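Local coordinates for pyroglutamyl-peptidase I (Fervidobacterium islandicum, PDB 6LTQ), which probably removes N-terminal pyroglutamate from peptides and proteins, acting as a cysteine peptidase of the pyroglutamyl-peptidase I family, at residues D[93-98]-D[124-129]; D[180-185]-D[199-204]. All coordinates share one frame; numbering follows the deposited sequence.

In the fold
The chain enters contact 1 through strand 90-97, an inner strand of the mixed sheet, leaves at N98 on a long excursion with no helix or strand, and returns at A124 to pair with the end of that strand. Contact 1 is thus closed before the chain reaches strand 175-181, whose end opens contact 2; a short helix, 185-189, and a further loop follow, until 199-204 comes back to start helix 203-215. The two contacts follow one another in series, neither nested nor crossed, on opposite sides of the chain's centre. Their strands are sheet neighbours, and E93 of contact 1 meets H180 of contact 2 through a probable hydrogen bond.

Contact 1: residues D[93-98]-D[124-129]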
ATOM      1  N   GLU D  93       8.460  11.158 -14.202  1.00  9.94           N
ATOM      2  CA  GLU D  93       9.746  10.863 -13.576  1.00 10.68           C
ATOM      3  C   GLU D  93      10.688  12.056 -13.689  1.00 20.55           C
ATOM      4  O   GLU D  93      10.996  12.521 -14.792  1.00 14.32           O
ATOM      5  CB  GLU D  93      10.365   9.622 -14.213  1.00 12.55           C
ATOM      6  CG  GLU D  93       9.525   8.363 -14.027  1.00 15.96           C
ATOM      7  CD  GLU D  93       9.502   7.844 -12.586  1.00 19.37           C
ATOM      8  OE1 GLU D  93      10.146   8.451 -11.691  1.00 13.42           O
ATOM      9  OE2 GLU D  93       8.868   6.786 -12.361  1.00 17.16           O
ATOM     10  N   ARG D  94      11.176  12.531 -12.546  1.00 14.34           N
ATOM     11  CA  ARG D  94      12.040  13.695 -12.544  1.00 12.92           C
ATOM     12  C   ARG D  94      13.517  13.349 -12.562  1.00  9.08           C
ATOM     13  O   ARG D  94      14.331  14.215 -12.917  1.00 15.46           O
ATOM     14  CB  ARG D  94      11.740  14.560 -11.308  1.00 13.19           C
ATOM     15  CG  ARG D  94      12.296  15.961 -11.376  1.00 20.38           C
ATOM     16  CD  ARG D  94      11.706  16.852 -10.330  1.00 15.26           C
ATOM     17  NE  ARG D  94      12.029  18.257 -10.585  1.00 24.80           N
ATOM     18  CZ  ARG D  94      11.533  19.281  -9.901  1.00 19.69           C
ATOM     19  NH1 ARG D  94      10.682  19.074  -8.900  1.00 24.79           N
ATOM     20  NH2 ARG D  94      11.880  20.524 -10.229  1.00 35.40           N
ATOM     21  N   VAL D  95      13.891  12.136 -12.146  1.00 11.88           N
ATOM     22  CA  VAL D  95      15.284  11.788 -11.856  1.00 12.81           C
ATOM     23  C   VAL D  95      15.667  10.537 -12.626  1.00 14.23           C
ATOM     24  O   VAL D  95      14.958   9.525 -12.561  1.00 16.04           O
ATOM     25  CB  VAL D  95      15.511  11.535 -10.350  1.00 17.85           C
ATOM     26  CG1 VAL D  95      16.945  11.048 -10.093  1.00 15.26           C
ATOM     27  CG2 VAL D  95      15.207  12.776  -9.548  1.00 14.84           C
ATOM     28  N   ALA D  96      16.818  10.585 -13.312  1.00 12.63           N
ATOM     29  CA  ALA D  96      17.420   9.405 -13.920  1.00 16.22           C
ATOM     30  C   ALA D  96      18.794   9.203 -13.304  1.00 12.00           C
ATOM     31  O   ALA D  96      19.575  10.151 -13.222  1.00 15.69           O
ATOM     32  CB  ALA D  96      17.530   9.560 -15.450  1.00 14.96           C
ATOM     33  N   ILE D  97      19.100   7.986 -12.880  1.00 15.03           N
ATOM     34  CA  ILE D  97      20.350   7.755 -12.177  1.00 15.73           C
ATOM     35  C   ILE D  97      21.265   6.853 -12.996  1.00 20.25           C
ATOM     36  O   ILE D  97      20.829   6.034 -13.806  1.00 17.90           O
ATOM     37  CB  ILE D  97      20.122   7.168 -10.772  1.00 18.26           C
ATOM     38  CG1 ILE D  97      19.482   5.791 -10.878  1.00 19.76           C
ATOM     39  CG2 ILE D  97      19.248   8.115  -9.939  1.00 24.72           C
ATOM     40  CD1 ILE D  97      19.712   4.954  -9.631  1.00 29.91           C
ATOM     41  N   ASN D  98      22.561   6.977 -12.723  1.00 20.65           N
ATOM     42  CA  ASN D  98      23.605   6.298 -13.498  1.00 19.58           C
ATOM     43  C   ASN D  98      23.853   4.886 -12.962  1.00 24.10           C
ATOM     44  O   ASN D  98      24.925   4.557 -12.455  1.00 23.44           O
ATOM     45  CB  ASN D  98      24.874   7.135 -13.469  1.00 23.74           C
ATOM     46  CG  ASN D  98      25.944   6.615 -14.422  1.00 30.70           C
ATOM     47  OD1 ASN D  98      25.676   5.776 -15.281  1.00 20.91           O
ATOM     48  ND2 ASN D  98      27.158   7.115 -14.265  1.00 26.12           N
ATOM     49  N   ALA D 124      23.478  11.296 -11.417  1.00 15.47           N
ATOM     50  CA  ALA D 124      22.096  11.364 -11.868  1.00 23.02           C
ATOM     51  C   ALA D 124      21.883  12.654 -12.636  1.00 23.05           C
ATOM     52  O   ALA D 124      22.661  13.602 -12.529  1.00 27.06           O
ATOM     53  CB  ALA D 124      21.106  11.284 -10.700  1.00 18.88           C
ATOM     54  N   TYR D 125      20.806  12.672 -13.415  1.00 16.57           N
ATOM     55  CA  TYR D 125      20.304  13.881 -14.044  1.00 17.98           C
ATOM     56  C   TYR D 125      18.863  14.108 -13.618  1.00 18.75           C
ATOM     57  O   TYR D 125      18.097  13.161 -13.433  1.00 20.39           O
ATOM     58  CB  TYR D 125      20.339  13.806 -15.587  1.00 21.73           C
ATOM     59  CG  TYR D 125      21.721  13.879 -16.197  1.00 23.45           C
ATOM     60  CD1 TYR D 125      22.291  15.101 -16.508  1.00 26.50           C
ATOM     61  CD2 TYR D 125      22.449  12.723 -16.458  1.00 22.69           C
ATOM     62  CE1 TYR D 125      23.554  15.176 -17.067  1.00 31.32           C
ATOM     63  CE2 TYR D 125      23.718  12.785 -17.021  1.00 21.18           C
ATOM     64  CZ  TYR D 125      24.263  14.021 -17.320  1.00 26.35           C
ATOM     65  OH  TYR D 125      25.520  14.103 -17.886  1.00 27.89           O
ATOM     66  N   MET D 126      18.488  15.366 -13.479  1.00 13.24           N
ATOM     67  CA  MET D 126      17.075  15.697 -13.411  1.00 17.62           C
ATOM     68  C   MET D 126      16.643  16.263 -14.749  1.00 21.79           C
ATOM     69  O   MET D 126      17.437  16.918 -15.425  1.00 17.89           O
ATOM     70  CB  MET D 126      16.787  16.713 -12.301  1.00 17.24           C
ATOM     71  CG  MET D 126      16.714  16.083 -10.912  1.00 17.98           C
ATOM     72  SD  MET D 126      16.299  17.255  -9.608  1.00 24.60           S
ATOM     73  CE  MET D 126      17.892  18.068  -9.363  1.00 18.28           C
ATOM     74  N   THR D 127      15.384  16.001 -15.133  1.00 16.24           N
ATOM     75  CA  THR D 127      14.837  16.643 -16.328  1.00 20.24           C
ATOM     76  C   THR D 127      14.818  18.155 -16.158  1.00 21.99           C
ATOM     77  O   THR D 127      14.697  18.686 -15.049  1.00 19.17           O
ATOM     78  CB  THR D 127      13.408  16.164 -16.647  1.00 22.68           C
ATOM     79  OG1 THR D 127      12.971  16.767 -17.879  1.00 18.93           O
ATOM     80  CG2 THR D 127      12.433  16.594 -15.544  1.00 13.05           C
ATOM     81  N   ARG D 128      14.978  18.857 -17.278  1.00 23.07           N
ATOM     82  CA  ARG D 128      14.805  20.295 -17.290  1.00 19.88           C
ATOM     83  C   ARG D 128      13.419  20.705 -17.754  1.00 22.33           C
ATOM     84  O   ARG D 128      13.104  21.897 -17.735  1.00 21.60           O
ATOM     85  CB  ARG D 128      15.878  20.949 -18.170  1.00 27.79           C
ATOM     86  CG  ARG D 128      17.287  20.472 -17.845  1.00 35.47           C
ATOM     87  CD  ARG D 128      18.342  21.235 -18.653  1.00 46.07           C
ATOM     88  NE  ARG D 128      18.211  21.023 -20.093  1.00 48.62           N
ATOM     89  CZ  ARG D 128      17.842  21.964 -20.960  1.00 44.31           C
ATOM     90  NH1 ARG D 128      17.550  23.194 -20.540  1.00 43.77           N
ATOM     91  NH2 ARG D 128      17.752  21.673 -22.252  1.00 48.78           N
ATOM     92  N   VAL D 129      12.581  19.743 -18.142  1.00 16.35           N
ATOM     93  CA  VAL D 129      11.183  20.030 -18.448  1.00 19.40           C
ATOM     94  C   VAL D 129      10.487  20.501 -17.176  1.00 23.85           C
ATOM     95  O   VAL D 129      10.813  20.064 -16.063  1.00 22.89           O
ATOM     96  CB  VAL D 129      10.504  18.770 -19.028  1.00 24.12           C
ATOM     97  CG1 VAL D 129       9.013  18.980 -19.291  1.00 25.49           C
ATOM     98  CG2 VAL D 129      11.220  18.299 -20.293  1.00 17.96           C
TER
HETATM   99  O   HOH W   1      13.258  19.148 -12.885  1.00 39.08           O
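A96 and Y125 form the hydrogen-bonded pair of a short antiparallel ladder, a strand pairing at the margin of the mixed sheet. A96 N gives a hydrogen bond to Y125 O at 2.9 Å, and Y125 N returns one to A96 O at 2.8 Å. T127 N extends the ladder to R94 O at 3.0 Å.

V95 and I97 flank A96 in non-hydrogen-bonded pairs with M126 and A124, on the opposite face from A96 and Y125. V95 and M126 run alongside each other on that face: with V95 CG1 anti to the backbone N (chi1 175°), CG2 rests on M126 CG, 3.9 Å away. The small methyl of A124 suits a pair whose CA atoms lie only 4.0 Å apart (I97 CA to A124 CA), its CB meeting I97 CG2 at 3.8 Å while A124 of the second subunit packs against it.

Farther out, R94 stretches past M126, whose sulfur lies obliquely to the guanidinium, and forms a salt bridge with D114 of the second subunit. Y125 suits the other face because its ring reaches helix 158-170, where its hydroxyl bonds H165. E93 OE2 forms a salt bridge with R91 and a probable hydrogen bond with H180 ND1, and H180 NE2 bonds the cysteine at 156, here oxidised to the sulfonic acid, consistent with the Cys-His-Glu triad of this family. One water joins the segments, accepting from R94 NE at 2.8 Å and donating to T127 O. Beyond it, T127 OG1 takes the V129 N-H at 3.0 Å to make an ST turn, and also bonds A176 O.

Contact 2: residues D[180-185]-D[199-204]; sequences HLPFLP and PSMTLE
P185 lays its ring against S200, M201 and T202, tying the extended loop after H180, the probable catalytic histidine near the end of strand 175-181, to the start of helix 203-215. Followed round the ring, P185 CB lies 3.9 Å from S200 OG, CG at the far end touches the same OG at 3.7 Å and also nears the T202 methyl, and CD comes back to within 3.3 Å of M201 O. Proline suits this place because P185 opens helix 185-189, where a first-turn residue needs no backbone N-H.

The backbones are joined by M201 N, which donates to F183 O at 3.0 Å. That oxygen also receives a CA-H...O contact from S200 CA at 3.2 Å. One residue earlier in the second segment, a water takes the F183 N-H and gives to P199 O, the carbonyl that also lies at the edge of the F183 ring.

L184 begins by heading away from 199-204, but with CD1 continuing the extended chain (chi2 171°), CD2 turns back toward it, 3.6 Å from L203 N and 3.8 Å from L203 CB. P182, a rigid ring, meets M201 CB with its own CG.

T202 is the N-cap of helix 203-215, a role its hydroxyl suits, since OG1 caps L205 N. Within that helix, Q206 NE2 binds both P182 O and M201 O, clasping the two segments together. On the outer side P185 and S200 pack on P144 of the third subunit, while L203 leans on helix 32-40 and F183 touches Q83 at the end of strand 77-83.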
ATOM      1  N   HIS D 180       6.096   7.192 -16.691  1.00 12.48           N
ATOM      2  CA  HIS D 180       5.662   5.859 -16.325  1.00 12.19           C
ATOM      3  C   HIS D 180       4.145   5.757 -16.315  1.00 14.18           C
ATOM      4  O   HIS D 180       3.437   6.694 -15.936  1.00 15.41           O
ATOM      5  CB  HIS D 180       6.230   5.455 -14.967  1.00 14.61           C
ATOM      6  CG  HIS D 180       7.493   4.654 -15.065  1.00 18.55           C
ATOM      7  ND1 HIS D 180       8.613   4.932 -14.314  1.00 21.72           N
ATOM      8  CD2 HIS D 180       7.826   3.603 -15.858  1.00 19.15           C
ATOM      9  CE1 HIS D 180       9.568   4.065 -14.605  1.00 20.44           C
ATOM     10  NE2 HIS D 180       9.122   3.254 -15.549  1.00 22.76           N
ATOM     11  N   LEU D 181       3.654   4.570 -16.677  1.00 16.61           N
ATOM     12  CA  LEU D 181       2.248   4.326 -16.935  1.00 12.84           C
ATOM     13  C   LEU D 181       1.727   3.154 -16.106  1.00 11.96           C
ATOM     14  O   LEU D 181       2.434   2.146 -15.923  1.00 12.72           O
ATOM     15  CB  LEU D 181       2.010   4.005 -18.428  1.00 11.76           C
ATOM     16  CG  LEU D 181       2.515   5.054 -19.407  1.00 17.41           C
ATOM     17  CD1 LEU D 181       2.585   4.418 -20.825  1.00 17.76           C
ATOM     18  CD2 LEU D 181       1.606   6.279 -19.379  1.00 15.30           C
ATOM     19  N   PRO D 182       0.483   3.256 -15.632  1.00 15.30           N
ATOM     20  CA  PRO D 182      -0.146   2.118 -14.948  1.00 12.58           C
ATOM     21  C   PRO D 182      -0.289   0.920 -15.873  1.00 15.89           C
ATOM     22  O   PRO D 182      -0.259   1.043 -17.096  1.00 12.88           O
ATOM     23  CB  PRO D 182      -1.539   2.656 -14.555  1.00 12.29           C
ATOM     24  CG  PRO D 182      -1.382   4.169 -14.502  1.00 14.80           C
ATOM     25  CD  PRO D 182      -0.355   4.474 -15.605  1.00 14.58           C
ATOM     26  N   PHE D 183      -0.463  -0.251 -15.262  1.00 13.99           N
ATOM     27  CA  PHE D 183      -1.003  -1.395 -15.995  1.00 13.59           C
ATOM     28  C   PHE D 183      -2.297  -1.008 -16.707  1.00 16.04           C
ATOM     29  O   PHE D 183      -3.089  -0.201 -16.206  1.00 12.39           O
ATOM     30  CB  PHE D 183      -1.322  -2.534 -15.036  1.00 13.41           C
ATOM     31  CG  PHE D 183      -0.174  -3.438 -14.735  1.00 15.61           C
ATOM     32  CD1 PHE D 183       0.704  -3.847 -15.730  1.00 16.15           C
ATOM     33  CD2 PHE D 183      -0.010  -3.926 -13.463  1.00 14.66           C
ATOM     34  CE1 PHE D 183       1.729  -4.725 -15.443  1.00 17.47           C
ATOM     35  CE2 PHE D 183       1.031  -4.807 -13.164  1.00 21.88           C
ATOM     36  CZ  PHE D 183       1.894  -5.202 -14.159  1.00 18.89           C
ATOM     37  N   LEU D 184      -2.521  -1.599 -17.882  1.00 12.93           N
ATOM     38  CA  LEU D 184      -3.853  -1.600 -18.459  1.00 14.51           C
ATOM     39  C   LEU D 184      -4.760  -2.528 -17.652  1.00 10.08           C
ATOM     40  O   LEU D 184      -4.291  -3.505 -17.059  1.00 14.44           O
ATOM     41  CB  LEU D 184      -3.828  -2.068 -19.924  1.00 13.06           C
ATOM     42  CG  LEU D 184      -3.025  -1.198 -20.900  1.00 15.30           C
ATOM     43  CD1 LEU D 184      -2.920  -1.908 -22.261  1.00 17.75           C
ATOM     44  CD2 LEU D 184      -3.628   0.194 -21.076  1.00 13.68           C
ATOM     45  N   PRO D 185      -6.064  -2.255 -17.624  1.00 12.56           N
ATOM     46  CA  PRO D 185      -6.975  -3.154 -16.894  1.00 15.71           C
ATOM     47  C   PRO D 185      -6.855  -4.609 -17.337  1.00 17.29           C
ATOM     48  O   PRO D 185      -6.884  -5.515 -16.488  1.00 14.95           O
ATOM     49  CB  PRO D 185      -8.356  -2.567 -17.192  1.00 13.24           C
ATOM     50  CG  PRO D 185      -8.089  -1.117 -17.493  1.00 14.54           C
ATOM     51  CD  PRO D 185      -6.754  -1.093 -18.206  1.00  8.45           C
ATOM     52  N   PRO D 199      -3.656  -1.546  -9.142  1.00 11.68           N
ATOM     53  CA  PRO D 199      -4.279  -0.435  -9.874  1.00 10.15           C
ATOM     54  C   PRO D 199      -4.071  -0.547 -11.379  1.00  9.82           C
ATOM     55  O   PRO D 199      -3.122  -1.165 -11.854  1.00 12.94           O
ATOM     56  CB  PRO D 199      -3.568   0.819  -9.334  1.00 14.08           C
ATOM     57  CG  PRO D 199      -2.750   0.385  -8.160  1.00 21.13           C
ATOM     58  CD  PRO D 199      -2.507  -1.110  -8.321  1.00 17.00           C
ATOM     59  N   SER D 200      -4.948   0.125 -12.129  1.00  8.76           N
ATOM     60  CA  SER D 200      -4.847   0.141 -13.584  1.00 13.74           C
ATOM     61  C   SER D 200      -5.419   1.451 -14.110  1.00 12.27           C
ATOM     62  O   SER D 200      -6.021   2.226 -13.372  1.00 12.08           O
ATOM     63  CB  SER D 200      -5.572  -1.070 -14.185  1.00 10.41           C
ATOM     64  OG  SER D 200      -6.964  -0.964 -13.937  1.00 12.64           O
ATOM     65  N   MET D 201      -5.221   1.701 -15.407  1.00  9.61           N
ATOM     66  CA  MET D 201      -5.836   2.856 -16.049  1.00 10.64           C
ATOM     67  C   MET D 201      -6.111   2.480 -17.500  1.00 12.46           C
ATOM     68  O   MET D 201      -5.244   1.891 -18.151  1.00 12.81           O
ATOM     69  CB  MET D 201      -4.935   4.099 -15.959  1.00 11.10           C
ATOM     70  CG  MET D 201      -5.560   5.396 -16.533  1.00  9.97           C
ATOM     71  SD  MET D 201      -4.397   6.780 -16.419  1.00 14.99           S
ATOM     72  CE  MET D 201      -4.594   7.271 -14.694  1.00 13.91           C
ATOM     73  N   THR D 202      -7.321   2.769 -17.981  1.00 13.79           N
ATOM     74  CA  THR D 202      -7.678   2.349 -19.338  1.00 18.24           C
ATOM     75  C   THR D 202      -6.720   2.938 -20.367  1.00 19.16           C
ATOM     76  O   THR D 202      -6.135   4.008 -20.169  1.00 12.06           O
ATOM     77  CB  THR D 202      -9.116   2.759 -19.698  1.00 14.97           C
ATOM     78  OG1 THR D 202      -9.219   4.187 -19.758  1.00 14.23           O
ATOM     79  CG2 THR D 202     -10.120   2.212 -18.683  1.00 14.21           C
ATOM     80  N   LEU D 203      -6.577   2.218 -21.487  1.00 16.01           N
ATOM     81  CA  LEU D 203      -5.767   2.724 -22.594  1.00 16.64           C
ATOM     82  C   LEU D 203      -6.277   4.077 -23.061  1.00 14.46           C
ATOM     83  O   LEU D 203      -5.486   4.985 -23.374  1.00 18.29           O
ATOM     84  CB  LEU D 203      -5.783   1.724 -23.757  1.00 16.53           C
ATOM     85  CG  LEU D 203      -4.970   2.157 -24.987  1.00 20.65           C
ATOM     86  CD1 LEU D 203      -3.460   2.238 -24.668  1.00 18.17           C
ATOM     87  CD2 LEU D 203      -5.234   1.194 -26.141  1.00 29.40           C
ATOM     88  N   GLU D 204      -7.602   4.253 -23.084  1.00 15.33           N
ATOM     89  CA  GLU D 204      -8.159   5.517 -23.547  1.00 17.58           C
ATOM     90  C   GLU D 204      -7.687   6.689 -22.688  1.00 19.89           C
ATOM     91  O   GLU D 204      -7.251   7.726 -23.209  1.00 15.32           O
ATOM     92  CB  GLU D 204      -9.691   5.429 -23.587  1.00 23.62           C
ATOM     93  CG  GLU D 204     -10.230   4.189 -24.352  1.00 37.29           C
ATOM     94  CD  GLU D 204     -10.355   2.925 -23.480  1.00 51.68           C
ATOM     95  OE1 GLU D 204     -11.348   2.809 -22.720  1.00 58.36           O
ATOM     96  OE2 GLU D 204      -9.491   2.026 -23.570  1.00 32.08           O
TER
HETATM   97  O   HOH W   2      -0.554  -0.311 -12.358  1.00 12.65           O